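PDB 2VEC: pirin-like protein YhaK from Escherichia coli, which is a monomeric cytoplasmic bicupin of the pirin family that lacks quercetin 2,3-dioxygenase activity and is probably redox-sensitive through a reactive cysteine. Local coordinates for residues A[44-49]-A[67-72]; A[89-94]-A[133-138]. All coordinates share one frame; numbering follows the deposited sequence.

Contact 1: A[44-49]-A[67-72]; sequences RYTFSF and NQEVLA
The Tyr45 ring receives CB of Gln68 over one face, a CH-pi contact with the carbon 4.0 Å from the ring centroid and 21° off the normal, displaced toward the rim. The pair belongs to an antiparallel beta sheet of the cupin sandwich, in which 45-48 is an edge strand laid against 67-71. At the ring edge, in its plane, lies a water that accepts a hydrogen bond from Tyr45 OH and donates one to Gln68 OE1, so the phenol and the amide are joined by solvent while their planes stand 37° apart. Gln68 reaches this water with an extended chain, CG anti to the backbone N (chi1 171°), and its NE2 is taken up by the carbonyls of Trp40 and Ala43.

Tyr45 and Gln68 form a hydrogen-bonded pair: Gln68 N gives a nearly straight bond to Tyr45 O (2.8 Å), and Tyr45 N returns one to Gln68 O at 3.0 Å. Next along, Thr46 and Asn67 are a non-hydrogen-bonded pair whose side chains lie side by side on the other face, Thr46 OG1 3.7 Å from Asn67 CB. The Asn67 amide turns away to Arg137 and Gln139 on the neighbouring strand.

Glu69 bends back toward 44-49. Its OE1 forms a long salt bridge with Arg44 NH2 (3.9 Å), approaching near the guanidinium plane although the carboxylate is turned almost perpendicular to it. Its other oxygen, OE2, takes a hydrogen bond from a water, 2.6 Å away, that is also bonded to Thr46 OG1.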
loop_
_atom_site.group_PDB
_atom_site.type_symbol
_atom_site.label_atom_id
_atom_site.label_comp_id
_atom_site.label_asym_id
_atom_site.label_seq_id
_atom_site.Cartn_x
_atom_site.Cartn_y
_atom_site.Cartn_z
ATOM N N ARG A 44 -11.421 -9.091 2.877
ATOM C CA ARG A 44 -10.785 -9.442 1.600
ATOM C C ARG A 44 -11.446 -8.593 0.507
ATOM O O ARG A 44 -12.673 -8.633 0.382
ATOM C CB ARG A 44 -11.032 -10.928 1.280
ATOM C CG ARG A 44 -10.353 -11.927 2.188
ATOM C CD ARG A 44 -10.901 -13.367 1.924
ATOM N NE ARG A 44 -10.616 -13.717 0.524
ATOM C CZ ARG A 44 -11.520 -14.072 -0.390
ATOM N NH1 ARG A 44 -12.811 -14.180 -0.079
ATOM N NH2 ARG A 44 -11.115 -14.339 -1.631
ATOM N N TYR A 45 -10.657 -7.843 -0.275
ATOM C CA TYR A 45 -11.191 -6.996 -1.324
ATOM C C TYR A 45 -10.103 -6.647 -2.316
ATOM O O TYR A 45 -8.930 -6.675 -1.946
ATOM C CB TYR A 45 -11.786 -5.701 -0.749
ATOM C CG TYR A 45 -10.883 -4.898 0.185
ATOM C CD1 TYR A 45 -10.893 -5.112 1.560
ATOM C CD2 TYR A 45 -10.068 -3.881 -0.313
ATOM C CE1 TYR A 45 -10.069 -4.333 2.408
ATOM C CE2 TYR A 45 -9.253 -3.064 0.532
ATOM C CZ TYR A 45 -9.243 -3.331 1.889
ATOM O OH TYR A 45 -8.456 -2.562 2.723
ATOM N N THR A 46 -10.491 -6.347 -3.562
ATOM C CA THR A 46 -9.551 -5.900 -4.607
ATOM C C THR A 46 -10.073 -4.682 -5.399
ATOM O O THR A 46 -11.163 -4.778 -5.995
ATOM C CB THR A 46 -9.304 -7.034 -5.645
ATOM O OG1 THR A 46 -8.933 -8.241 -4.955
ATOM C CG2 THR A 46 -8.196 -6.635 -6.614
ATOM N N PHE A 47 -9.322 -3.562 -5.372
ATOM C CA PHE A 47 -9.619 -2.393 -6.196
ATOM C C PHE A 47 -8.723 -2.553 -7.433
ATOM O O PHE A 47 -7.542 -2.820 -7.262
ATOM C CB PHE A 47 -9.169 -1.055 -5.571
ATOM C CG PHE A 47 -9.920 -0.615 -4.332
ATOM C CD1 PHE A 47 -11.004 0.256 -4.443
ATOM C CD2 PHE A 47 -9.461 -0.918 -3.085
ATOM C CE1 PHE A 47 -11.671 0.720 -3.302
ATOM C CE2 PHE A 47 -10.123 -0.473 -1.924
ATOM C CZ PHE A 47 -11.226 0.324 -2.027
ATOM N N SER A 48 -9.274 -2.374 -8.624
ATOM C CA SER A 48 -8.485 -2.343 -9.868
ATOM C C SER A 48 -8.727 -1.008 -10.534
ATOM O O SER A 48 -9.890 -0.683 -10.824
ATOM C CB SER A 48 -8.904 -3.484 -10.792
ATOM O OG SER A 48 -8.725 -4.747 -10.124
ATOM N N PHE A 49 -7.658 -0.230 -10.741
ATOM C CA PHE A 49 -7.760 1.111 -11.325
ATOM C C PHE A 49 -7.003 1.255 -12.630
ATOM O O PHE A 49 -6.007 0.562 -12.882
ATOM C CB PHE A 49 -7.229 2.208 -10.365
ATOM C CG PHE A 49 -7.882 2.210 -9.011
ATOM C CD1 PHE A 49 -9.257 2.390 -8.887
ATOM C CD2 PHE A 49 -7.114 2.030 -7.857
ATOM C CE1 PHE A 49 -9.900 2.383 -7.646
ATOM C CE2 PHE A 49 -7.731 2.073 -6.605
ATOM C CZ PHE A 49 -9.122 2.233 -6.499
ATOM N N ASN A 67 -5.203 -4.294 -2.995
ATOM C CA ASN A 67 -5.997 -5.406 -2.497
ATOM C C ASN A 67 -5.655 -5.789 -1.088
ATOM O O ASN A 67 -4.603 -5.395 -0.572
ATOM C CB ASN A 67 -5.990 -6.593 -3.471
ATOM C CG ASN A 67 -4.725 -7.397 -3.450
ATOM O OD1 ASN A 67 -4.371 -8.021 -2.451
ATOM N ND2 ASN A 67 -4.067 -7.464 -4.609
ATOM N N GLN A 68 -6.572 -6.485 -0.445
ATOM C CA GLN A 68 -6.275 -7.105 0.827
ATOM C C GLN A 68 -6.748 -8.530 0.724
ATOM O O GLN A 68 -7.868 -8.788 0.286
ATOM C CB GLN A 68 -6.953 -6.405 1.998
ATOM C CG GLN A 68 -6.789 -7.223 3.307
ATOM C CD GLN A 68 -7.117 -6.427 4.549
ATOM O OE1 GLN A 68 -6.624 -5.293 4.718
ATOM N NE2 GLN A 68 -7.941 -7.009 5.439
ATOM N N GLU A 69 -5.871 -9.466 1.067
ATOM C CA GLU A 69 -6.180 -10.880 0.923
ATOM C C GLU A 69 -5.846 -11.604 2.203
ATOM O O GLU A 69 -4.994 -11.150 2.979
ATOM C CB GLU A 69 -5.413 -11.476 -0.257
ATOM C CG GLU A 69 -5.953 -10.984 -1.636
ATOM C CD GLU A 69 -7.374 -11.500 -1.912
ATOM O OE1 GLU A 69 -7.591 -12.749 -1.818
ATOM O OE2 GLU A 69 -8.273 -10.667 -2.198
ATOM N N VAL A 70 -6.556 -12.704 2.435
ATOM C CA VAL A 70 -6.331 -13.561 3.590
ATOM C C VAL A 70 -6.042 -14.957 3.052
ATOM O O VAL A 70 -6.857 -15.497 2.314
ATOM C CB VAL A 70 -7.577 -13.569 4.528
ATOM C CG1 VAL A 70 -7.419 -14.559 5.691
ATOM C CG2 VAL A 70 -7.881 -12.154 5.069
ATOM N N LEU A 71 -4.888 -15.525 3.416
ATOM C CA LEU A 71 -4.543 -16.929 3.127
ATOM C C LEU A 71 -4.695 -17.798 4.377
ATOM O O LEU A 71 -4.161 -17.450 5.436
ATOM C CB LEU A 71 -3.087 -17.026 2.643
ATOM C CG LEU A 71 -2.706 -16.856 1.168
ATOM C CD1 LEU A 71 -1.183 -16.911 1.043
ATOM C CD2 LEU A 71 -3.318 -17.943 0.286
ATOM N N ALA A 72 -5.401 -18.930 4.245
ATOM C CA ALA A 72 -5.628 -19.875 5.352
ATOM C C ALA A 72 -4.328 -20.588 5.790
ATOM O O ALA A 72 -3.377 -20.681 4.992
ATOM C CB ALA A 72 -6.692 -20.902 4.942
HETATM O O HOH W 1 -8.424 -3.328 5.253
HETATM O O HOH W 2 -10.524 -10.046 -3.402
#

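Contact 2: A[89-94]-A[133-138]; sequences NVILDG and KPLTRM
Leu92 and Ile91 carry the apolar centre of this contact, on different faces of the sheet. Leu92 CD1 lies near Met138 CB and Thr136 CG2, the latter at 4.1 Å, while its CB lies beside Thr136 O. On the other face Ile91 touches two residues: its CG2 meets Leu135 CD1 at 3.8 Å, and its CD1, at the end of the longer branch, reaches Arg137 CB. Ile209, in a loop, and Leu250, on strand 247-254 of the second cupin half, continue the Leu92 and Met138 side of the packing.

Between these layers, antiparallel strands 89-93 and 135-138 are joined by five backbone hydrogen bonds. Val90 and Met138 exchange a reciprocal pair. The regular pattern then breaks at a classic beta bulge, where Leu92 and Asp93 both face Thr136. Thr136 O accepts from Leu92 N (2.9 Å) and from Asp93 N (3.1 Å), and Thr136 N donates back to Asp93 O. The extra residue shifts the register by one and lets Leu92 point toward the partner strand, with Asp93 following to the side of Thr136. Gly94 follows with a positive phi (85°), its CA passing close to Pro134 O.

Outward, the polar groups diverge. Arg137, bent at chi2 (101°), lays its CD 4.0 Å from Asn89 OD1, with guanidinium and amide planes only 11° apart, yet its NE makes a salt bridge with Glu126 OE2 and its NH1 a hydrogen bond with Asn67 OD1, while Asn89 OD1 is bonded to Gln139. Near the bulge a water spends one hydrogen on Asp93 OD2 (2.5 Å), consistent with an ionised aspartate, and one on Thr136 OG1. Accepting there, the threonine hydroxyl probably gives its own proton to Leu41 O, its other partner.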
loop_
_atom_site.group_PDB
_atom_site.type_symbol
_atom_site.label_atom_id
_atom_site.label_comp_id
_atom_site.label_asym_id
_atom_site.label_seq_id
_atom_site.Cartn_x
_atom_site.Cartn_y
_atom_site.Cartn_z
ATOM N N ASN A 89 3.856 -5.228 -0.827
ATOM C CA ASN A 89 3.048 -5.936 0.140
ATOM C C ASN A 89 3.276 -5.366 1.534
ATOM O O ASN A 89 4.427 -5.105 1.942
ATOM C CB ASN A 89 3.396 -7.457 0.157
ATOM C CG ASN A 89 3.039 -8.156 -1.173
ATOM O OD1 ASN A 89 2.100 -7.759 -1.858
ATOM N ND2 ASN A 89 3.842 -9.112 -1.580
ATOM N N VAL A 90 2.193 -5.187 2.266
ATOM C CA VAL A 90 2.270 -4.759 3.626
ATOM C C VAL A 90 1.630 -5.908 4.381
ATOM O O VAL A 90 0.439 -6.191 4.215
ATOM C CB VAL A 90 1.478 -3.455 3.835
ATOM C CG1 VAL A 90 1.457 -3.035 5.336
ATOM C CG2 VAL A 90 2.042 -2.345 2.920
ATOM N N ILE A 91 2.454 -6.626 5.121
ATOM C CA ILE A 91 1.951 -7.735 5.940
ATOM C C ILE A 91 1.258 -7.194 7.178
ATOM O O ILE A 91 1.877 -6.547 8.015
ATOM C CB ILE A 91 3.040 -8.700 6.380
ATOM C CG1 ILE A 91 3.968 -9.068 5.204
ATOM C CG2 ILE A 91 2.384 -9.979 6.964
ATOM C CD1 ILE A 91 3.250 -9.686 4.006
ATOM N N LEU A 92 -0.023 -7.510 7.292
ATOM C CA LEU A 92 -0.863 -7.098 8.411
ATOM C C LEU A 92 -0.955 -8.138 9.514
ATOM O O LEU A 92 -1.103 -7.772 10.678
ATOM C CB LEU A 92 -2.280 -6.770 7.902
ATOM C CG LEU A 92 -2.239 -5.643 6.857
ATOM C CD1 LEU A 92 -3.642 -5.482 6.231
ATOM C CD2 LEU A 92 -1.771 -4.312 7.483
ATOM N N ASP A 93 -0.916 -9.424 9.166
ATOM C CA ASP A 93 -1.021 -10.467 10.194
ATOM C C ASP A 93 -0.380 -11.677 9.613
ATOM O O ASP A 93 -0.540 -11.946 8.428
ATOM C CB ASP A 93 -2.504 -10.760 10.613
ATOM C CG ASP A 93 -2.640 -11.779 11.762
ATOM O OD1 ASP A 93 -1.957 -11.681 12.828
ATOM O OD2 ASP A 93 -3.543 -12.654 11.624
ATOM N N GLY A 94 0.377 -12.382 10.450
ATOM C CA GLY A 94 1.032 -13.618 10.049
ATOM C C GLY A 94 2.383 -13.440 9.372
ATOM O O GLY A 94 3.082 -12.463 9.606
ATOM N N LYS A 133 -1.885 -21.013 11.625
ATOM C CA LYS A 133 -2.491 -19.668 11.726
ATOM C C LYS A 133 -2.528 -19.043 10.351
ATOM O O LYS A 133 -1.629 -19.277 9.516
ATOM C CB LYS A 133 -1.649 -18.779 12.686
ATOM C CG LYS A 133 -1.347 -19.319 14.096
ATOM C CD LYS A 133 -1.278 -18.209 15.190
ATOM C CE LYS A 133 -0.765 -18.677 16.548
ATOM N NZ LYS A 133 -1.713 -19.672 17.205
ATOM N N PRO A 134 -3.562 -18.210 10.037
ATOM C CA PRO A 134 -3.685 -17.568 8.722
ATOM C C PRO A 134 -2.784 -16.382 8.530
ATOM O O PRO A 134 -2.064 -15.962 9.438
ATOM C CB PRO A 134 -5.140 -17.079 8.683
ATOM C CG PRO A 134 -5.336 -16.724 10.188
ATOM C CD PRO A 134 -4.706 -17.841 10.923
ATOM N N LEU A 135 -2.849 -15.837 7.301
ATOM C CA LEU A 135 -2.077 -14.624 6.859
ATOM C C LEU A 135 -2.946 -13.529 6.199
ATOM O O LEU A 135 -3.789 -13.832 5.355
ATOM C CB LEU A 135 -0.985 -15.016 5.852
ATOM C CG LEU A 135 -0.317 -13.974 4.931
ATOM C CD1 LEU A 135 0.787 -13.151 5.611
ATOM C CD2 LEU A 135 0.273 -14.665 3.709
ATOM N N THR A 136 -2.721 -12.252 6.555
ATOM C CA THR A 136 -3.451 -11.127 5.968
ATOM C C THR A 136 -2.457 -10.091 5.440
ATOM O O THR A 136 -1.523 -9.709 6.131
ATOM C CB THR A 136 -4.357 -10.400 6.980
ATOM O OG1 THR A 136 -5.231 -11.330 7.626
ATOM C CG2 THR A 136 -5.220 -9.292 6.259
ATOM N N ARG A 137 -2.639 -9.649 4.214
ATOM C CA ARG A 137 -1.696 -8.689 3.694
ATOM C C ARG A 137 -2.353 -7.788 2.673
ATOM O O ARG A 137 -3.265 -8.218 1.971
ATOM C CB ARG A 137 -0.462 -9.365 3.117
ATOM C CG ARG A 137 -0.697 -10.286 1.956
ATOM C CD ARG A 137 -0.329 -9.592 0.676
ATOM N NE ARG A 137 -0.670 -10.487 -0.437
ATOM C CZ ARG A 137 -1.765 -10.374 -1.173
ATOM N NH1 ARG A 137 -2.626 -9.394 -0.934
ATOM N NH2 ARG A 137 -1.976 -11.232 -2.162
ATOM N N MET A 138 -1.893 -6.549 2.622
ATOM C CA MET A 138 -2.417 -5.577 1.665
ATOM C C MET A 138 -1.355 -5.493 0.579
ATOM O O MET A 138 -0.166 -5.693 0.850
ATOM C CB MET A 138 -2.630 -4.250 2.352
ATOM C CG MET A 138 -2.973 -3.103 1.398
ATOM S SD MET A 138 -3.696 -1.706 2.279
ATOM C CE MET A 138 -5.310 -2.353 2.772
HETATM O O HOH W 3 -4.761 -13.216 9.533
#

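How the contacts relate
Contacts 1 and 2 lie in one sheet, on either side of the pairing of 63-71 with 135-143: contact 1 adds edge strand 45-48 to 63-71, and contact 2 adds 85-93 to 135-143. The contact centres are about 11 Å apart. Leu71 O and Leu135 N, 2.8 Å apart, form one of the backbone bonds between strands 63-71 and 135-143, and the hydrogen bond from Arg137 NH1 to Asn67 OD1 spans 2.7 Å. On the opposite face from that polar pair, Gln68 OE1 packs 3.3 Å from Leu92 CD1, bringing the glutamine of contact 1 onto the bulge leucine of contact 2. Strand 135-143 ends two residues before Cys145, seen as S-hydroxycysteine, which neither contact contains.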